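Local coordinates for protein terminal oxygenase component of carbazole 1,9a-dioxygenase (Nocardioides aromaticivorans, PDB 3GCF) that probably catalyses the dioxygenation of carbazole at its angular position, using a Rieske [2Fe-2S] cluster and a mononuclear non-haem iron, at residues Gln219-Asn224 / Leu230-Glu235. Numbering follows the deposited sequence.
Sequences QVYDEN and LDRLSE
Gln-219 and Leu-230 form an antiparallel hydrogen-bonded pair in the beta hairpin of strands 218-221 and 228-231, which lies at one margin of the seven-stranded sheet of the catalytic domain. Gln-219 N donates to Leu-230 O at 2.9 Å, and Leu-230 N returns a bond to Gln-219 O at 2.8 Å; both are nearly straight. Gln-219, Tyr-221 and Leu-230 lie on one face, and Arg-232, from the inverse gamma turn just beyond the strand, brings its guanidinium back to the same side. The glutamine runs out extended, CG anti to the backbone N (chi1 -165°), which carries its amide to the guanidinium of Arg-232. Arg-232 NH1 donates to Gln-219 OE1 at 2.5 Å, bent to 144° at the hydrogen, reaching the oxygen from above the carbonyl plane, with the amide and guanidinium planes 34° apart. Leu-230 CD1 lies on one guanidinium face, 4.2 Å above its plane and offset toward the rim. With an alanine in place of Arg-232, Gln-219 OE1 would probably lose this charged donor, and the amide would be freer to turn. Val-220 and Asp-231, on the opposite face, touch helix 364-376. Leu-230, on the face of Gln-219, packs on Gln-265 and Ser-267 of the neighbouring strand 265-269. Tyr-221, whose ring also meets Trp-269, presents its edge to the leucine, Tyr-221 CE2 standing 3.8 Å from Leu-230 CB in the ring plane.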
ATOM      1  N   GLN A 219      23.444 -32.451 -16.359  1.00 19.85           N
ATOM      2  CA  GLN A 219      23.713 -32.412 -17.786  1.00 19.71           C
ATOM      3  C   GLN A 219      22.991 -31.245 -18.448  1.00 19.22           C
ATOM      4  O   GLN A 219      21.795 -31.041 -18.247  1.00 18.13           O
ATOM      5  CB  GLN A 219      23.294 -33.720 -18.457  1.00 21.57           C
ATOM      6  CG  GLN A 219      23.892 -33.869 -19.854  1.00 26.16           C
ATOM      7  CD  GLN A 219      23.595 -35.208 -20.487  1.00 29.39           C
ATOM      8  OE1 GLN A 219      23.761 -36.253 -19.859  1.00 32.21           O
ATOM      9  NE2 GLN A 219      23.166 -35.185 -21.743  1.00 31.66           N
ATOM     10  N   VAL A 220      23.732 -30.478 -19.237  1.00 18.73           N
ATOM     11  CA  VAL A 220      23.170 -29.336 -19.937  1.00 17.94           C
ATOM     12  C   VAL A 220      22.812 -29.721 -21.370  1.00 18.22           C
ATOM     13  O   VAL A 220      23.640 -30.248 -22.106  1.00 18.48           O
ATOM     14  CB  VAL A 220      24.172 -28.164 -19.964  1.00 15.54           C
ATOM     15  CG1 VAL A 220      23.561 -26.968 -20.676  1.00 16.27           C
ATOM     16  CG2 VAL A 220      24.561 -27.788 -18.545  1.00 16.35           C
ATOM     17  N   TYR A 221      21.561 -29.480 -21.747  1.00 19.67           N
ATOM     18  CA  TYR A 221      21.089 -29.774 -23.094  1.00 19.79           C
ATOM     19  C   TYR A 221      21.009 -28.442 -23.811  1.00 21.60           C
ATOM     20  O   TYR A 221      20.090 -27.658 -23.581  1.00 20.85           O
ATOM     21  CB  TYR A 221      19.711 -30.432 -23.043  1.00 19.37           C
ATOM     22  CG  TYR A 221      19.757 -31.867 -22.577  1.00 22.24           C
ATOM     23  CD1 TYR A 221      20.183 -32.880 -23.433  1.00 24.60           C
ATOM     24  CD2 TYR A 221      19.433 -32.207 -21.264  1.00 22.31           C
ATOM     25  CE1 TYR A 221      20.290 -34.198 -22.996  1.00 24.83           C
ATOM     26  CE2 TYR A 221      19.539 -33.524 -20.814  1.00 24.35           C
ATOM     27  CZ  TYR A 221      19.970 -34.512 -21.687  1.00 25.54           C
ATOM     28  OH  TYR A 221      20.084 -35.813 -21.259  1.00 27.08           O
ATOM     29  N   ASP A 222      21.985 -28.183 -24.673  1.00 23.27           N
ATOM     30  CA  ASP A 222      22.035 -26.924 -25.398  1.00 25.12           C
ATOM     31  C   ASP A 222      22.272 -27.131 -26.892  1.00 26.71           C
ATOM     32  O   ASP A 222      22.982 -26.364 -27.536  1.00 26.78           O
ATOM     33  CB  ASP A 222      23.132 -26.051 -24.784  1.00 25.03           C
ATOM     34  CG  ASP A 222      23.219 -24.683 -25.418  1.00 26.92           C
ATOM     35  OD1 ASP A 222      22.189 -24.190 -25.926  1.00 28.53           O
ATOM     36  OD2 ASP A 222      24.321 -24.095 -25.390  1.00 26.71           O
ATOM     37  N   GLU A 223      21.666 -28.179 -27.433  1.00 28.75           N
ATOM     38  CA  GLU A 223      21.786 -28.496 -28.851  1.00 31.94           C
ATOM     39  C   GLU A 223      20.386 -28.432 -29.446  1.00 31.87           C
ATOM     40  O   GLU A 223      19.603 -29.369 -29.301  1.00 33.01           O
ATOM     41  CB  GLU A 223      22.364 -29.902 -29.028  1.00 35.85           C
ATOM     42  CG  GLU A 223      22.728 -30.247 -30.461  1.00 43.01           C
ATOM     43  CD  GLU A 223      23.240 -31.670 -30.610  1.00 47.82           C
ATOM     44  OE1 GLU A 223      22.442 -32.619 -30.425  1.00 49.16           O
ATOM     45  OE2 GLU A 223      24.446 -31.836 -30.908  1.00 50.28           O
ATOM     46  N   ASN A 224      20.070 -27.331 -30.120  1.00 32.03           N
ATOM     47  CA  ASN A 224      18.738 -27.155 -30.698  1.00 32.81           C
ATOM     48  C   ASN A 224      17.786 -26.913 -29.529  1.00 31.06           C
ATOM     49  O   ASN A 224      18.217 -26.476 -28.459  1.00 33.62           O
ATOM     50  CB  ASN A 224      18.306 -28.407 -31.476  1.00 34.99           C
ATOM     51  CG  ASN A 224      19.082 -28.594 -32.771  1.00 37.66           C
ATOM     52  OD1 ASN A 224      19.157 -29.702 -33.303  1.00 38.61           O
ATOM     53  ND2 ASN A 224      19.651 -27.509 -33.293  1.00 38.06           N
ATOM     54  N   LEU A 230      19.465 -30.999 -16.628  1.00 12.90           N
ATOM     55  CA  LEU A 230      18.895 -32.190 -16.016  1.00 13.48           C
ATOM     56  C   LEU A 230      19.735 -32.721 -14.861  1.00 14.19           C
ATOM     57  O   LEU A 230      20.953 -32.885 -14.989  1.00 14.11           O
ATOM     58  CB  LEU A 230      18.734 -33.278 -17.080  1.00 14.93           C
ATOM     59  CG  LEU A 230      18.134 -34.658 -16.765  1.00 17.08           C
ATOM     60  CD1 LEU A 230      19.094 -35.475 -15.942  1.00 19.59           C
ATOM     61  CD2 LEU A 230      16.820 -34.497 -16.056  1.00 17.37           C
ATOM     62  N   ASP A 231      19.074 -32.981 -13.734  1.00 13.79           N
ATOM     63  CA  ASP A 231      19.734 -33.536 -12.551  1.00 12.79           C
ATOM     64  C   ASP A 231      19.409 -35.034 -12.512  1.00 13.07           C
ATOM     65  O   ASP A 231      18.244 -35.418 -12.426  1.00  9.69           O
ATOM     66  CB  ASP A 231      19.208 -32.892 -11.257  1.00 11.54           C
ATOM     67  CG  ASP A 231      19.628 -31.444 -11.093  1.00 13.28           C
ATOM     68  OD1 ASP A 231      20.452 -30.943 -11.891  1.00 11.45           O
ATOM     69  OD2 ASP A 231      19.126 -30.802 -10.143  1.00 13.41           O
ATOM     70  N   ARG A 232      20.432 -35.878 -12.582  1.00 14.36           N
ATOM     71  CA  ARG A 232      20.220 -37.324 -12.542  1.00 15.20           C
ATOM     72  C   ARG A 232      20.223 -37.790 -11.087  1.00 14.13           C
ATOM     73  O   ARG A 232      21.148 -38.468 -10.637  1.00 14.99           O
ATOM     74  CB  ARG A 232      21.321 -38.035 -13.334  1.00 17.41           C
ATOM     75  CG  ARG A 232      21.291 -37.731 -14.822  1.00 20.92           C
ATOM     76  CD  ARG A 232      22.088 -38.763 -15.608  1.00 25.71           C
ATOM     77  NE  ARG A 232      21.463 -39.035 -16.901  1.00 29.29           N
ATOM     78  CZ  ARG A 232      21.664 -38.312 -17.994  1.00 30.53           C
ATOM     79  NH1 ARG A 232      22.487 -37.272 -17.953  1.00 30.39           N
ATOM     80  NH2 ARG A 232      21.026 -38.614 -19.120  1.00 30.58           N
ATOM     81  N   LEU A 233      19.172 -37.426 -10.362  1.00 13.26           N
ATOM     82  CA  LEU A 233      19.054 -37.747  -8.944  1.00 14.07           C
ATOM     83  C   LEU A 233      19.222 -39.216  -8.551  1.00 14.51           C
ATOM     84  O   LEU A 233      19.917 -39.520  -7.582  1.00 13.07           O
ATOM     85  CB  LEU A 233      17.716 -37.226  -8.404  1.00 12.29           C
ATOM     86  CG  LEU A 233      17.430 -35.721  -8.566  1.00 11.44           C
ATOM     87  CD1 LEU A 233      16.084 -35.398  -7.940  1.00  8.38           C
ATOM     88  CD2 LEU A 233      18.529 -34.893  -7.913  1.00  8.65           C
ATOM     89  N   SER A 234      18.598 -40.121  -9.297  1.00 14.18           N
ATOM     90  CA  SER A 234      18.664 -41.545  -8.976  1.00 17.78           C
ATOM     91  C   SER A 234      19.961 -42.249  -9.346  1.00 19.10           C
ATOM     92  O   SER A 234      20.216 -43.359  -8.875  1.00 21.42           O
ATOM     93  CB  SER A 234      17.513 -42.286  -9.651  1.00 16.91           C
ATOM     94  OG  SER A 234      17.635 -42.189 -11.059  1.00 21.55           O
ATOM     95  N   GLU A 235      20.779 -41.630 -10.182  1.00 17.99           N
ATOM     96  CA  GLU A 235      22.015 -42.282 -10.581  1.00 19.61           C
ATOM     97  C   GLU A 235      23.285 -41.548 -10.188  1.00 18.76           C
ATOM     98  O   GLU A 235      24.304 -42.179  -9.927  1.00 19.14           O
ATOM     99  CB  GLU A 235      22.035 -42.492 -12.093  1.00 22.49           C
ATOM    100  CG  GLU A 235      20.906 -43.335 -12.624  1.00 27.97           C
ATOM    101  CD  GLU A 235      20.907 -43.384 -14.133  1.00 33.70           C
ATOM    102  OE1 GLU A 235      20.807 -42.303 -14.762  1.00 35.88           O
ATOM    103  OE2 GLU A 235      21.011 -44.500 -14.688  1.00 37.09           O
TER